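Long-range contacts in restriction endonuclease R.BpuJI (Bacillus pumilus, PDB 2VLA), which recognises a specific DNA sequence through this N-terminal recognition domain, and as a whole protein probably cleaves DNA as a restriction endonuclease: residues Lys75-Tyr81 with Gln274-Asn279; Leu22-Leu26 with Gln102-Phe106; Tyr29-Asp35 with Phe48-Leu52. All blocks are in the same frame, centred on the assembly; numbering follows the deposited sequence.

Contact 1. Residues Lys75-Tyr81 with Gln274-Asn279; sequences KLFGMFY and QQYYSN. With nucleotides of chain B.
The turn from helix 62-76 into strand 80-83 receives the C-terminal end of helix 263-278, where Tyr277 and Gln274 bond to carbonyls on either side of it, Leu76 O and Phe80 O. Tyr277 OH donates to Leu76 O at 2.7 Å, with the ring edge-on to that oxygen. CG anti to the backbone N (chi1 -179°) points the ring at the turn. Replacing Tyr277 by alanine would probably leave Leu76 O without this donor and a gap beside Gly78. Gln274 bends at chi2, so that NE2 meets Phe80 O at 2.9 Å almost in line with the carbonyl; the same nitrogen also serves Gly74 O. A water bridges Lys75 O and Gln274 OE1. At positive phi, Gly78 lies against Ser278, and a CB there would run into Tyr277 CD2. Asn279 ND2 sits over one face of the Tyr81 ring, 3.4 Å from Tyr81 CE1, the amide nearly upright on it; Asn279 OD1 is bonded to Gly91 N. Lys75 NZ is bonded to Gly118 O, its CE lying 3.4 Å from OP1 of DC5 of chain B. The arrangement is a helix followed by a glycine of positive phi that leads into a beta-strand, tied by a second helix.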
loop_
_atom_site.group_PDB
_atom_site.type_symbol
_atom_site.label_atom_id
_atom_site.label_comp_id
_atom_site.label_asym_id
_atom_site.label_seq_id
_atom_site.Cartn_x
_atom_site.Cartn_y
_atom_site.Cartn_z
ATOM N N LYS A 75 2.837 1.569 -10.694
ATOM C CA LYS A 75 3.372 1.676 -9.336
ATOM C C LYS A 75 2.535 0.928 -8.292
ATOM O O LYS A 75 3.016 -0.029 -7.666
ATOM C CB LYS A 75 3.536 3.122 -8.936
ATOM C CG LYS A 75 4.539 3.864 -9.763
ATOM C CD LYS A 75 5.962 3.505 -9.373
ATOM C CE LYS A 75 6.991 4.403 -10.065
ATOM N NZ LYS A 75 8.355 4.266 -9.479
ATOM N N LEU A 76 1.275 1.316 -8.103
ATOM C CA LEU A 76 0.548 0.839 -6.934
ATOM C C LEU A 76 0.236 -0.659 -7.044
ATOM O O LEU A 76 0.310 -1.387 -6.051
ATOM C CB LEU A 76 -0.728 1.641 -6.710
ATOM C CG LEU A 76 -1.538 1.293 -5.464
ATOM C CD1 LEU A 76 -0.738 1.560 -4.193
ATOM C CD2 LEU A 76 -2.878 2.114 -5.476
ATOM N N PHE A 77 -0.206 -1.112 -8.221
ATOM C CA PHE A 77 -0.540 -2.525 -8.379
ATOM C C PHE A 77 0.623 -3.389 -8.889
ATOM O O PHE A 77 0.522 -4.595 -8.900
ATOM C CB PHE A 77 -1.723 -2.719 -9.305
ATOM C CG PHE A 77 -3.067 -2.237 -8.739
ATOM C CD1 PHE A 77 -3.172 -1.721 -7.453
ATOM C CD2 PHE A 77 -4.224 -2.324 -9.518
ATOM C CE1 PHE A 77 -4.405 -1.287 -6.975
ATOM C CE2 PHE A 77 -5.436 -1.906 -9.035
ATOM C CZ PHE A 77 -5.535 -1.382 -7.768
ATOM N N GLY A 78 1.701 -2.761 -9.350
ATOM C CA GLY A 78 2.899 -3.504 -9.770
ATOM C C GLY A 78 2.632 -4.507 -10.891
ATOM O O GLY A 78 3.036 -5.671 -10.795
ATOM N N MET A 79 2.029 -4.043 -11.986
ATOM C CA MET A 79 1.531 -4.944 -13.005
ATOM C C MET A 79 2.456 -5.089 -14.216
ATOM O O MET A 79 2.253 -5.965 -15.049
ATOM C CB MET A 79 0.125 -4.523 -13.449
ATOM C CG MET A 79 -0.888 -4.597 -12.322
ATOM S SD MET A 79 -2.563 -4.267 -12.812
ATOM C CE MET A 79 -2.959 -5.857 -13.538
ATOM N N PHE A 80 3.435 -4.212 -14.327
ATOM C CA PHE A 80 4.453 -4.319 -15.374
ATOM C C PHE A 80 5.778 -3.754 -14.884
ATOM O O PHE A 80 5.837 -3.111 -13.856
ATOM C CB PHE A 80 3.996 -3.591 -16.661
ATOM C CG PHE A 80 3.809 -2.096 -16.501
ATOM C CD1 PHE A 80 4.875 -1.218 -16.657
ATOM C CD2 PHE A 80 2.552 -1.565 -16.288
ATOM C CE1 PHE A 80 4.680 0.167 -16.575
ATOM C CE2 PHE A 80 2.368 -0.180 -16.176
ATOM C CZ PHE A 80 3.429 0.672 -16.327
ATOM N N TYR A 81 6.840 -4.023 -15.634
ATOM C CA TYR A 81 8.165 -3.501 -15.314
ATOM C C TYR A 81 8.938 -3.340 -16.599
ATOM O O TYR A 81 8.517 -3.827 -17.648
ATOM C CB TYR A 81 8.910 -4.426 -14.338
ATOM C CG TYR A 81 9.337 -5.746 -14.943
ATOM C CD1 TYR A 81 8.465 -6.817 -15.004
ATOM C CD2 TYR A 81 10.619 -5.917 -15.441
ATOM C CE1 TYR A 81 8.850 -8.018 -15.549
ATOM C CE2 TYR A 81 11.011 -7.107 -15.995
ATOM C CZ TYR A 81 10.129 -8.158 -16.043
ATOM O OH TYR A 81 10.527 -9.359 -16.594
ATOM N N GLN A 274 10.886 -1.933 -8.216
ATOM C CA GLN A 274 9.851 -2.502 -9.075
ATOM C C GLN A 274 10.039 -4.026 -9.230
ATOM O O GLN A 274 9.064 -4.781 -9.264
ATOM C CB GLN A 274 9.826 -1.823 -10.441
ATOM C CG GLN A 274 8.575 -2.136 -11.276
ATOM C CD GLN A 274 7.321 -1.464 -10.735
ATOM O OE1 GLN A 274 7.391 -0.658 -9.813
ATOM N NE2 GLN A 274 6.162 -1.770 -11.343
ATOM N N GLN A 275 11.293 -4.468 -9.270
ATOM C CA GLN A 275 11.600 -5.893 -9.370
ATOM C C GLN A 275 11.206 -6.649 -8.094
ATOM O O GLN A 275 10.718 -7.776 -8.156
ATOM C CB GLN A 275 13.094 -6.094 -9.651
ATOM C CG GLN A 275 13.555 -7.549 -9.571
ATOM C CD GLN A 275 12.908 -8.440 -10.623
ATOM O OE1 GLN A 275 12.629 -8.001 -11.744
ATOM N NE2 GLN A 275 12.699 -9.711 -10.277
ATOM N N TYR A 276 11.477 -6.047 -6.941
ATOM C CA TYR A 276 11.048 -6.619 -5.673
ATOM C C TYR A 276 9.517 -6.709 -5.586
ATOM O O TYR A 276 8.953 -7.748 -5.234
ATOM C CB TYR A 276 11.591 -5.790 -4.497
ATOM C CG TYR A 276 10.805 -5.983 -3.250
ATOM C CD1 TYR A 276 10.908 -7.144 -2.512
ATOM C CD2 TYR A 276 9.915 -5.019 -2.825
ATOM C CE1 TYR A 276 10.125 -7.338 -1.393
ATOM C CE2 TYR A 276 9.135 -5.205 -1.732
ATOM C CZ TYR A 276 9.212 -6.357 -1.024
ATOM O OH TYR A 276 8.416 -6.541 0.074
ATOM N N TYR A 277 8.855 -5.614 -5.896
ATOM C CA TYR A 277 7.417 -5.461 -5.598
ATOM C C TYR A 277 6.530 -6.192 -6.579
ATOM O O TYR A 277 5.500 -6.721 -6.198
ATOM C CB TYR A 277 7.054 -3.988 -5.580
ATOM C CG TYR A 277 5.584 -3.719 -5.244
ATOM C CD1 TYR A 277 5.094 -3.968 -3.977
ATOM C CD2 TYR A 277 4.725 -3.160 -6.175
ATOM C CE1 TYR A 277 3.799 -3.719 -3.653
ATOM C CE2 TYR A 277 3.439 -2.879 -5.845
ATOM C CZ TYR A 277 2.977 -3.168 -4.587
ATOM O OH TYR A 277 1.661 -2.881 -4.260
ATOM N N SER A 278 6.943 -6.230 -7.845
ATOM C CA SER A 278 6.067 -6.698 -8.913
ATOM C C SER A 278 6.259 -8.178 -9.267
ATOM O O SER A 278 5.349 -8.806 -9.814
ATOM C CB SER A 278 6.282 -5.863 -10.157
ATOM O OG SER A 278 7.464 -6.240 -10.837
ATOM N N ASN A 279 7.438 -8.726 -8.943
ATOM C CA ASN A 279 7.907 -10.001 -9.529
ATOM C C ASN A 279 8.261 -11.009 -8.458
ATOM O O ASN A 279 8.398 -10.664 -7.312
ATOM C CB ASN A 279 9.164 -9.770 -10.405
ATOM C CG ASN A 279 8.843 -9.090 -11.732
ATOM O OD1 ASN A 279 7.715 -9.113 -12.184
ATOM N ND2 ASN A 279 9.851 -8.456 -12.341
ATOM P P DC B 5 4.643 7.486 -11.513
ATOM O OP1 DC B 5 5.401 6.431 -12.217
ATOM O OP2 DC B 5 3.178 7.508 -11.622
ATOM O "O5'" DC B 5 5.141 7.490 -9.989
ATOM C "C5'" DC B 5 4.251 7.682 -8.921
ATOM C "C4'" DC B 5 4.584 8.929 -8.154
ATOM O "O4'" DC B 5 4.460 10.087 -9.032
ATOM C "C3'" DC B 5 3.680 9.215 -6.977
ATOM O "O3'" DC B 5 4.389 9.987 -6.005
ATOM C "C2'" DC B 5 2.558 9.987 -7.681
ATOM C "C1'" DC B 5 3.398 10.903 -8.563
ATOM N N1 DC B 5 2.660 11.489 -9.685
ATOM C C2 DC B 5 2.495 12.877 -9.780
ATOM O O2 DC B 5 3.038 13.613 -8.931
ATOM N N3 DC B 5 1.769 13.383 -10.824
ATOM C C4 DC B 5 1.216 12.569 -11.708
ATOM N N4 DC B 5 0.511 13.115 -12.717
ATOM C C5 DC B 5 1.336 11.168 -11.630
ATOM C C6 DC B 5 2.074 10.670 -10.613
HETATM O O HOH W 1 5.789 -0.102 -7.621
HETATM O O HOH W 2 9.468 1.645 -9.249
#

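Contact 2. Residues Leu22-Leu26 with Gln102-Phe106; sequences LDNLL and QPAFF
Leu26 and Leu22 both set CG anti to the backbone N (chi1 -170° and -172°), and this sends their methyl branches across to Phe105, Phe106 and Gln102 on the facing helix. Phe105 takes the same first torsion and extends its ring to meet Leu26, whose CD1 rests over the ring face in a CH-pi contact, 3.7 Å from Phe105 CZ. The other methyl, Leu26 CD2, turns to the aliphatic part of Gln102, 3.9 Å from its CG, and also approaches Phe106 CE2. Leu26 is thus shared among three partners, CD1 over the Phe105 ring and CD2 between the rim of that ring, Phe106 and the Gln102 chain. Leu22 comes at Phe106 from the opposite direction, and its CD2 stands 3.8 Å from Phe106 CE2. The Phe106 ring is fixed on its own helix as well, with Phe105 CD1 over its centre and Gln102 CG at its edge. Gln102 carries its amide past Leu22 toward the exposed Asp23, at the polar margin of an otherwise apolar contact. The segment axes stay 12.7 Å apart at 75°, a separation bridged by long side chains rather than by close backbones. Leu219 of helix 203-219 touches Leu22, Gln102 and Phe106, and Tyr96 of helix 91-99 reaches Leu26. Met79, in the turn before strand 80-83, packs on Leu26 and Phe105, and Phe77 meets Phe106 edge-to-face; the start of helix 22-36 is therefore joined to helix 102-112 beside helices 203-219 and 91-99 and that turn.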
loop_
_atom_site.group_PDB
_atom_site.type_symbol
_atom_site.label_atom_id
_atom_site.label_comp_id
_atom_site.label_asym_id
_atom_site.label_seq_id
_atom_site.Cartn_x
_atom_site.Cartn_y
_atom_site.Cartn_z
ATOM N N LEU A 22 -13.403 -1.788 -9.917
ATOM C CA LEU A 22 -12.274 -2.725 -9.841
ATOM C C LEU A 22 -12.533 -4.011 -10.647
ATOM O O LEU A 22 -11.653 -4.520 -11.336
ATOM C CB LEU A 22 -11.991 -3.082 -8.389
ATOM C CG LEU A 22 -10.705 -3.897 -8.145
ATOM C CD1 LEU A 22 -9.463 -3.169 -8.694
ATOM C CD2 LEU A 22 -10.539 -4.180 -6.658
ATOM N N ASP A 23 -13.751 -4.512 -10.608
ATOM C CA ASP A 23 -14.010 -5.787 -11.197
ATOM C C ASP A 23 -13.986 -5.723 -12.734
ATOM O O ASP A 23 -13.809 -6.745 -13.389
ATOM C CB ASP A 23 -15.339 -6.366 -10.657
ATOM C CG ASP A 23 -15.211 -6.828 -9.177
ATOM O OD1 ASP A 23 -14.764 -7.967 -8.942
ATOM O OD2 ASP A 23 -15.431 -5.996 -8.261
ATOM N N ASN A 24 -14.116 -4.515 -13.294
ATOM C CA ASN A 24 -13.835 -4.287 -14.715
ATOM C C ASN A 24 -12.397 -3.830 -15.006
ATOM O O ASN A 24 -11.786 -4.252 -15.988
ATOM C CB ASN A 24 -14.811 -3.247 -15.286
ATOM C CG ASN A 24 -16.117 -3.821 -15.606
ATOM O OD1 ASN A 24 -16.209 -4.955 -16.056
ATOM N ND2 ASN A 24 -17.167 -3.044 -15.403
ATOM N N LEU A 25 -11.876 -2.940 -14.183
ATOM C CA LEU A 25 -10.567 -2.365 -14.451
ATOM C C LEU A 25 -9.401 -3.343 -14.232
ATOM O O LEU A 25 -8.445 -3.310 -14.974
ATOM C CB LEU A 25 -10.365 -1.103 -13.612
ATOM C CG LEU A 25 -10.990 0.162 -14.136
ATOM C CD1 LEU A 25 -10.913 1.234 -13.091
ATOM C CD2 LEU A 25 -10.299 0.596 -15.443
ATOM N N LEU A 26 -9.484 -4.189 -13.224
ATOM C CA LEU A 26 -8.354 -5.083 -12.960
ATOM C C LEU A 26 -8.150 -6.086 -14.110
ATOM O O LEU A 26 -7.053 -6.225 -14.625
ATOM C CB LEU A 26 -8.467 -5.801 -11.596
ATOM C CG LEU A 26 -7.216 -6.572 -11.155
ATOM C CD1 LEU A 26 -6.040 -5.616 -11.041
ATOM C CD2 LEU A 26 -7.476 -7.302 -9.844
ATOM N N GLN A 102 -8.677 -12.419 -7.389
ATOM C CA GLN A 102 -8.538 -11.028 -7.032
ATOM C C GLN A 102 -8.088 -10.857 -5.565
ATOM O O GLN A 102 -7.194 -10.078 -5.288
ATOM C CB GLN A 102 -9.830 -10.257 -7.328
ATOM C CG GLN A 102 -9.746 -8.794 -7.028
ATOM C CD GLN A 102 -11.040 -8.102 -7.273
ATOM O OE1 GLN A 102 -11.516 -8.044 -8.403
ATOM N NE2 GLN A 102 -11.662 -7.620 -6.203
ATOM N N PRO A 103 -8.702 -11.599 -4.628
ATOM C CA PRO A 103 -8.203 -11.486 -3.267
ATOM C C PRO A 103 -6.716 -11.843 -3.142
ATOM O O PRO A 103 -6.002 -11.206 -2.396
ATOM C CB PRO A 103 -9.077 -12.478 -2.485
ATOM C CG PRO A 103 -10.332 -12.546 -3.261
ATOM C CD PRO A 103 -9.891 -12.452 -4.703
ATOM N N ALA A 104 -6.252 -12.835 -3.898
ATOM C CA ALA A 104 -4.834 -13.219 -3.839
ATOM C C ALA A 104 -3.935 -12.148 -4.423
ATOM O O ALA A 104 -2.848 -11.942 -3.946
ATOM C CB ALA A 104 -4.601 -14.537 -4.544
ATOM N N PHE A 105 -4.401 -11.450 -5.438
ATOM C CA PHE A 105 -3.685 -10.335 -6.015
ATOM C C PHE A 105 -3.436 -9.284 -4.935
ATOM O O PHE A 105 -2.323 -8.786 -4.776
ATOM C CB PHE A 105 -4.520 -9.757 -7.176
ATOM C CG PHE A 105 -3.873 -8.619 -7.919
ATOM C CD1 PHE A 105 -4.085 -7.317 -7.525
ATOM C CD2 PHE A 105 -3.179 -8.847 -9.094
ATOM C CE1 PHE A 105 -3.560 -6.259 -8.254
ATOM C CE2 PHE A 105 -2.641 -7.810 -9.817
ATOM C CZ PHE A 105 -2.855 -6.503 -9.414
ATOM N N PHE A 106 -4.465 -8.962 -4.163
ATOM C CA PHE A 106 -4.332 -7.963 -3.121
ATOM C C PHE A 106 -3.633 -8.472 -1.870
ATOM O O PHE A 106 -2.933 -7.719 -1.208
ATOM C CB PHE A 106 -5.671 -7.309 -2.828
ATOM C CG PHE A 106 -6.092 -6.387 -3.905
ATOM C CD1 PHE A 106 -5.442 -5.195 -4.066
ATOM C CD2 PHE A 106 -7.025 -6.775 -4.863
ATOM C CE1 PHE A 106 -5.749 -4.369 -5.118
ATOM C CE2 PHE A 106 -7.294 -5.980 -5.920
ATOM C CZ PHE A 106 -6.678 -4.773 -6.049
#

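Contact 3. Residues Tyr29-Asp35 with Phe48-Leu52; sequences YANIIDD and FNNRL
Ile32 and Arg51 run alongside one another, pointing contrary ways, and divide this helix pair into a closely packed apolar side and a charged, more open one. On the packed side Ile32 is the central side chain. Its CD1 lies 3.5 Å from Arg51 CB and continues toward the backbone of Leu52, while its CG2 reaches the Phe48 ring, 3.7 Å from CD2. One branch thus meets Phe48 and the other Arg51 and Leu52. Phe48, with CG anti to its own backbone N (chi1 -178°), swings its ring across Ile32 at about a right angle, and Ile33 CG1 comes up to the edge of that ring. The Tyr29 ring extends the apolar surface, meeting Phe48 at CZ and Leu52 at CD1 (4.0 Å from Tyr29 CE1); its hydroxyl is bonded to His68 of helix 62-76.

The other side is looser and polar. Arg51 folds back at chi2 and chi3, laying one face of its guanidinium over Ile32 CG1 and turning the end nitrogens to the exposed Asp35. NH1 and NH2 both grip the single oxygen Asp35 OD2, at 3.0 Å and 3.1 Å, in an end-on salt bridge. NH1 uses the anti lone pair of OD2, and the carboxylate is turned 44° from the guanidinium plane. Both bonds are somewhat bent. The aliphatic base of Arg51 therefore belongs to the apolar interface while its charged end lies at the solvent side of the contact.

With the segment axes 10.1 Å apart at 144°, consecutive helices 22-36 and 41-56, joined through the short strand 39-40, form an antiparallel helical hairpin whose apolar side faces helix 62-76.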
loop_
_atom_site.group_PDB
_atom_site.type_symbol
_atom_site.label_atom_id
_atom_site.label_comp_id
_atom_site.label_asym_id
_atom_site.label_seq_id
_atom_site.Cartn_x
_atom_site.Cartn_y
_atom_site.Cartn_z
ATOM N N TYR A 29 -6.666 -3.914 -17.048
ATOM C CA TYR A 29 -5.248 -3.620 -16.900
ATOM C C TYR A 29 -4.445 -4.889 -17.278
ATOM O O TYR A 29 -3.466 -4.827 -18.010
ATOM C CB TYR A 29 -4.902 -3.251 -15.468
ATOM C CG TYR A 29 -5.433 -1.945 -14.913
ATOM C CD1 TYR A 29 -5.622 -0.811 -15.706
ATOM C CD2 TYR A 29 -5.656 -1.826 -13.557
ATOM C CE1 TYR A 29 -6.090 0.392 -15.135
ATOM C CE2 TYR A 29 -6.079 -0.662 -12.988
ATOM C CZ TYR A 29 -6.283 0.453 -13.757
ATOM O OH TYR A 29 -6.726 1.592 -13.120
ATOM N N ALA A 30 -4.841 -6.027 -16.719
ATOM C CA ALA A 30 -4.065 -7.250 -16.868
ATOM C C ALA A 30 -4.059 -7.725 -18.317
ATOM O O ALA A 30 -3.027 -8.150 -18.838
ATOM C CB ALA A 30 -4.616 -8.327 -15.963
ATOM N N ASN A 31 -5.216 -7.687 -18.953
ATOM C CA ASN A 31 -5.345 -8.192 -20.319
ATOM C C ASN A 31 -4.670 -7.282 -21.303
ATOM O O ASN A 31 -4.064 -7.743 -22.260
ATOM C CB ASN A 31 -6.809 -8.414 -20.684
ATOM C CG ASN A 31 -7.343 -9.719 -20.129
ATOM O OD1 ASN A 31 -6.625 -10.729 -20.091
ATOM N ND2 ASN A 31 -8.571 -9.711 -19.681
ATOM N N ILE A 32 -4.777 -5.975 -21.076
ATOM C CA ILE A 32 -4.065 -5.025 -21.911
ATOM C C ILE A 32 -2.560 -5.307 -21.835
ATOM O O ILE A 32 -1.885 -5.441 -22.858
ATOM C CB ILE A 32 -4.345 -3.582 -21.497
ATOM C CG1 ILE A 32 -5.810 -3.227 -21.806
ATOM C CG2 ILE A 32 -3.361 -2.628 -22.216
ATOM C CD1 ILE A 32 -6.294 -1.906 -21.183
ATOM N N ILE A 33 -2.039 -5.390 -20.628
ATOM C CA ILE A 33 -0.611 -5.616 -20.438
ATOM C C ILE A 33 -0.160 -6.959 -21.035
ATOM O O ILE A 33 0.825 -7.024 -21.768
ATOM C CB ILE A 33 -0.245 -5.525 -18.951
ATOM C CG1 ILE A 33 -0.367 -4.077 -18.481
ATOM C CG2 ILE A 33 1.171 -6.037 -18.700
ATOM C CD1 ILE A 33 -0.413 -3.925 -16.965
ATOM N N ASP A 34 -0.918 -8.010 -20.768
ATOM C CA ASP A 34 -0.562 -9.338 -21.259
ATOM C C ASP A 34 -0.550 -9.365 -22.803
ATOM O O ASP A 34 0.308 -10.005 -23.421
ATOM C CB ASP A 34 -1.556 -10.357 -20.718
ATOM C CG ASP A 34 -1.220 -11.747 -21.100
ATOM O OD1 ASP A 34 -0.087 -12.181 -20.817
ATOM O OD2 ASP A 34 -2.108 -12.433 -21.623
ATOM N N ASP A 35 -1.503 -8.653 -23.413
ATOM C CA ASP A 35 -1.637 -8.638 -24.867
ATOM C C ASP A 35 -0.504 -7.873 -25.546
ATOM O O ASP A 35 0.061 -8.342 -26.548
ATOM C CB ASP A 35 -2.956 -8.006 -25.267
ATOM C CG ASP A 35 -4.141 -8.928 -25.052
ATOM O OD1 ASP A 35 -3.928 -10.133 -24.755
ATOM O OD2 ASP A 35 -5.292 -8.445 -25.197
ATOM N N PHE A 48 -1.537 0.996 -24.639
ATOM C CA PHE A 48 -2.209 0.903 -23.354
ATOM C C PHE A 48 -3.371 1.899 -23.286
ATOM O O PHE A 48 -4.492 1.534 -22.963
ATOM C CB PHE A 48 -1.226 1.161 -22.209
ATOM C CG PHE A 48 -1.843 1.039 -20.855
ATOM C CD1 PHE A 48 -2.553 2.097 -20.308
ATOM C CD2 PHE A 48 -1.695 -0.132 -20.110
ATOM C CE1 PHE A 48 -3.129 1.993 -19.061
ATOM C CE2 PHE A 48 -2.281 -0.251 -18.867
ATOM C CZ PHE A 48 -2.992 0.818 -18.335
ATOM N N ASN A 49 -3.085 3.158 -23.590
ATOM C CA ASN A 49 -4.088 4.214 -23.505
ATOM C C ASN A 49 -5.258 3.975 -24.461
ATOM O O ASN A 49 -6.404 4.198 -24.111
ATOM C CB ASN A 49 -3.463 5.566 -23.822
ATOM C CG ASN A 49 -2.650 6.123 -22.676
ATOM O OD1 ASN A 49 -2.328 5.415 -21.718
ATOM N ND2 ASN A 49 -2.306 7.411 -22.771
ATOM N N ASN A 50 -4.953 3.521 -25.672
ATOM C CA ASN A 50 -5.989 3.248 -26.661
ATOM C C ASN A 50 -6.954 2.149 -26.227
ATOM O O ASN A 50 -8.139 2.196 -26.558
ATOM C CB ASN A 50 -5.367 2.902 -28.022
ATOM C CG ASN A 50 -4.866 4.134 -28.768
ATOM O OD1 ASN A 50 -5.261 5.258 -28.468
ATOM N ND2 ASN A 50 -3.989 3.921 -29.740
ATOM N N ARG A 51 -6.452 1.161 -25.486
ATOM C CA ARG A 51 -7.311 0.119 -24.937
ATOM C C ARG A 51 -8.078 0.606 -23.693
ATOM O O ARG A 51 -9.279 0.356 -23.560
ATOM C CB ARG A 51 -6.495 -1.139 -24.593
ATOM C CG ARG A 51 -5.967 -1.922 -25.807
ATOM C CD ARG A 51 -6.924 -3.047 -26.257
ATOM N NE ARG A 51 -7.226 -4.042 -25.205
ATOM C CZ ARG A 51 -6.556 -5.190 -25.016
ATOM N NH1 ARG A 51 -5.512 -5.504 -25.777
ATOM N NH2 ARG A 51 -6.931 -6.018 -24.053
ATOM N N LEU A 52 -7.393 1.304 -22.786
ATOM C CA LEU A 52 -8.012 1.680 -21.501
ATOM C C LEU A 52 -9.163 2.663 -21.711
ATOM O O LEU A 52 -10.171 2.624 -20.992
ATOM C CB LEU A 52 -6.965 2.267 -20.525
ATOM C CG LEU A 52 -7.528 2.645 -19.144
ATOM C CD1 LEU A 52 -8.156 1.430 -18.446
ATOM C CD2 LEU A 52 -6.442 3.258 -18.266
#

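The three contacts lie 15 to 16 Å apart, centre to centre, all touching one another within the recognition domain. Contacts 2 and 3 share helix 22-36, contact 2 using its start and contact 3 its later turns. Along the chain contact 3 closes first, between neighbouring helices; contact 2 spans it, and contact 1 crosses contact 2 to bring helix 263-278 back to the turn after helix 62-76. Phe80 of contact 1 meets Ile33 of contact 3, and Leu25 meets Leu52 where contacts 2 and 3 adjoin. Early helices, a short antiparallel sheet and the C-terminal helix are thereby united in one body, with Lys75 of contact 1 lying against a DNA phosphate and the other two contacts a little further off.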